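Local coordinates for phosphoprotein (Spring viremia of carp virus, PDB 7C5Z) that probably supports viral RNA replication as a polymerase cofactor and chaperone of the nucleoprotein, with its central domain forming a dimer, at residues 27-33 with 76-82. Numbering follows the deposited sequence.
Sequences GGTYVRY and LEVFLPH
With CG anti to the backbone N in both residues, E77 (chi1 -178°) leans its end over to R32 and F79 (chi1 173°) to Y30, all four on one face of the sheet. R32 starts out extended and bends at chi3 (-71°), presenting NE and NH2 side-on; each nitrogen lies 2.9 Å from E77 OE1, which sits in the guanidinium plane but is approached from above the carboxylate plane. The other oxygen, E77 OE2, lies 3.4 Å from Y30 CD2. F79 CD1 comes down over one face of the Y30 ring, 3.4 Å from Y30 CZ, the two planes inclined. T29-L80, V31-V78 and Y33-L76 are hydrogen-bonded antiparallel pairs of the sheet's two inner strands, and H82 N to G27 O extends the pairing, with G28 CA over the centre of the H82 ring (CH-pi). On the other face V31 CG2 meets L80 CD1 at 3.9 Å. T29 OG1 hydrogen-bonds to N24 and to K61 of the second subunit, which also reaches H82 ND1. The strands thus join a salt-bridged, aromatic face to a mixed face of V31, Y33, V78 and L80 meeting the second subunit, and the doubly gripped OE1 probably favours a charged E77.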
loop_
_atom_site.group_PDB
_atom_site.type_symbol
_atom_site.label_atom_id
_atom_site.label_comp_id
_atom_site.label_asym_id
_atom_site.label_seq_id
_atom_site.Cartn_x
_atom_site.Cartn_y
_atom_site.Cartn_z
ATOM N N GLY A 27 7.938 -12.974 16.971
ATOM C CA GLY A 27 8.358 -11.598 17.131
ATOM C C GLY A 27 7.517 -10.551 16.431
ATOM O O GLY A 27 7.898 -9.371 16.443
ATOM N N GLY A 28 6.393 -10.925 15.826
ATOM C CA GLY A 28 5.573 -9.882 15.235
ATOM C C GLY A 28 4.231 -10.383 14.743
ATOM O O GLY A 28 3.868 -11.554 14.895
ATOM N N THR A 29 3.494 -9.451 14.158
ATOM C CA THR A 29 2.218 -9.718 13.516
ATOM C C THR A 29 2.436 -9.828 12.016
ATOM O O THR A 29 3.092 -8.967 11.413
ATOM C CB THR A 29 1.230 -8.588 13.830
ATOM O OG1 THR A 29 1.099 -8.460 15.260
ATOM C CG2 THR A 29 -0.125 -8.875 13.242
ATOM N N TYR A 30 1.880 -10.870 11.419
ATOM C CA TYR A 30 1.923 -11.044 9.975
ATOM C C TYR A 30 0.562 -10.703 9.392
ATOM O O TYR A 30 -0.466 -11.212 9.866
ATOM C CB TYR A 30 2.300 -12.475 9.603
ATOM C CG TYR A 30 3.739 -12.852 9.899
ATOM C CD1 TYR A 30 4.140 -13.214 11.181
ATOM C CD2 TYR A 30 4.679 -12.864 8.881
ATOM C CE1 TYR A 30 5.460 -13.567 11.437
ATOM C CE2 TYR A 30 5.988 -13.226 9.125
ATOM C CZ TYR A 30 6.366 -13.565 10.396
ATOM O OH TYR A 30 7.687 -13.915 10.590
ATOM N N VAL A 31 0.560 -9.851 8.368
ATOM C CA VAL A 31 -0.654 -9.392 7.700
ATOM C C VAL A 31 -0.583 -9.893 6.267
ATOM O O VAL A 31 0.238 -9.400 5.483
ATOM C CB VAL A 31 -0.758 -7.865 7.738
ATOM C CG1 VAL A 31 -2.036 -7.385 7.064
ATOM C CG2 VAL A 31 -0.642 -7.379 9.192
ATOM N N ARG A 32 -1.427 -10.861 5.919
ATOM C CA ARG A 32 -1.377 -11.491 4.609
ATOM C C ARG A 32 -2.565 -11.064 3.761
ATOM O O ARG A 32 -3.721 -11.178 4.193
ATOM C CB ARG A 32 -1.347 -13.011 4.711
ATOM C CG ARG A 32 -1.139 -13.665 3.346
ATOM C CD ARG A 32 -0.898 -15.169 3.464
ATOM N NE ARG A 32 0.409 -15.483 4.042
ATOM C CZ ARG A 32 1.020 -16.654 3.893
ATOM N NH1 ARG A 32 0.452 -17.611 3.172
ATOM N NH2 ARG A 32 2.205 -16.857 4.457
ATOM N N TYR A 33 -2.277 -10.581 2.557
ATOM C CA TYR A 33 -3.277 -10.204 1.555
ATOM C C TYR A 33 -3.363 -11.338 0.538
ATOM O O TYR A 33 -2.509 -11.458 -0.344
ATOM C CB TYR A 33 -2.899 -8.877 0.891
ATOM C CG TYR A 33 -3.075 -7.723 1.858
ATOM C CD1 TYR A 33 -4.324 -7.140 2.038
ATOM C CD2 TYR A 33 -2.019 -7.302 2.668
ATOM C CE1 TYR A 33 -4.509 -6.127 2.961
ATOM C CE2 TYR A 33 -2.197 -6.281 3.598
ATOM C CZ TYR A 33 -3.440 -5.711 3.730
ATOM O OH TYR A 33 -3.630 -4.710 4.649
ATOM N N LEU A 76 0.553 -11.271 -0.863
ATOM C CA LEU A 76 1.607 -10.411 -0.334
ATOM C C LEU A 76 1.475 -10.394 1.179
ATOM O O LEU A 76 0.359 -10.394 1.707
ATOM C CB LEU A 76 1.511 -8.972 -0.880
ATOM C CG LEU A 76 1.717 -8.836 -2.400
ATOM C CD1 LEU A 76 1.212 -7.491 -2.928
ATOM C CD2 LEU A 76 3.191 -9.066 -2.757
ATOM N N GLU A 77 2.596 -10.382 1.887
ATOM C CA GLU A 77 2.560 -10.487 3.340
ATOM C C GLU A 77 3.450 -9.429 3.975
ATOM O O GLU A 77 4.611 -9.276 3.586
ATOM C CB GLU A 77 2.996 -11.881 3.776
ATOM C CG GLU A 77 2.955 -12.108 5.257
ATOM C CD GLU A 77 3.273 -13.542 5.590
ATOM O OE1 GLU A 77 2.325 -14.312 5.819
ATOM O OE2 GLU A 77 4.474 -13.904 5.601
ATOM N N VAL A 78 2.912 -8.698 4.948
ATOM C CA VAL A 78 3.656 -7.664 5.664
ATOM C C VAL A 78 3.946 -8.160 7.077
ATOM O O VAL A 78 3.062 -8.728 7.730
ATOM C CB VAL A 78 2.887 -6.335 5.688
ATOM C CG1 VAL A 78 3.634 -5.285 6.502
ATOM C CG2 VAL A 78 2.681 -5.826 4.263
ATOM N N PHE A 79 5.188 -7.972 7.536
ATOM C CA PHE A 79 5.588 -8.311 8.900
ATOM C C PHE A 79 5.704 -7.041 9.736
ATOM O O PHE A 79 6.438 -6.111 9.376
ATOM C CB PHE A 79 6.909 -9.087 8.907
ATOM C CG PHE A 79 7.459 -9.328 10.272
ATOM C CD1 PHE A 79 6.893 -10.284 11.104
ATOM C CD2 PHE A 79 8.548 -8.596 10.731
ATOM C CE1 PHE A 79 7.408 -10.517 12.370
ATOM C CE2 PHE A 79 9.065 -8.824 12.009
ATOM C CZ PHE A 79 8.504 -9.771 12.815
ATOM N N LEU A 80 4.973 -7.007 10.842
ATOM C CA LEU A 80 4.982 -5.876 11.764
ATOM C C LEU A 80 5.602 -6.322 13.084
ATOM O O LEU A 80 4.941 -7.006 13.877
ATOM C CB LEU A 80 3.553 -5.367 11.990
ATOM C CG LEU A 80 2.694 -5.038 10.759
ATOM C CD1 LEU A 80 1.304 -4.621 11.215
ATOM C CD2 LEU A 80 3.329 -3.936 9.971
ATOM N N PRO A 81 6.853 -5.974 13.377
ATOM C CA PRO A 81 7.478 -6.470 14.613
ATOM C C PRO A 81 6.804 -5.919 15.864
ATOM O O PRO A 81 6.325 -4.781 15.890
ATOM C CB PRO A 81 8.932 -5.987 14.505
ATOM C CG PRO A 81 8.925 -4.891 13.483
ATOM C CD PRO A 81 7.749 -5.130 12.565
ATOM N N HIS A 82 6.780 -6.753 16.918
ATOM C CA HIS A 82 6.207 -6.300 18.183
ATOM C C HIS A 82 7.044 -5.183 18.795
ATOM O O HIS A 82 6.499 -4.244 19.383
ATOM C CB HIS A 82 6.102 -7.445 19.195
ATOM C CG HIS A 82 5.215 -8.581 18.774
ATOM N ND1 HIS A 82 3.972 -8.398 18.200
ATOM C CD2 HIS A 82 5.379 -9.919 18.894
ATOM C CE1 HIS A 82 3.424 -9.577 17.961
ATOM N NE2 HIS A 82 4.254 -10.516 18.377
#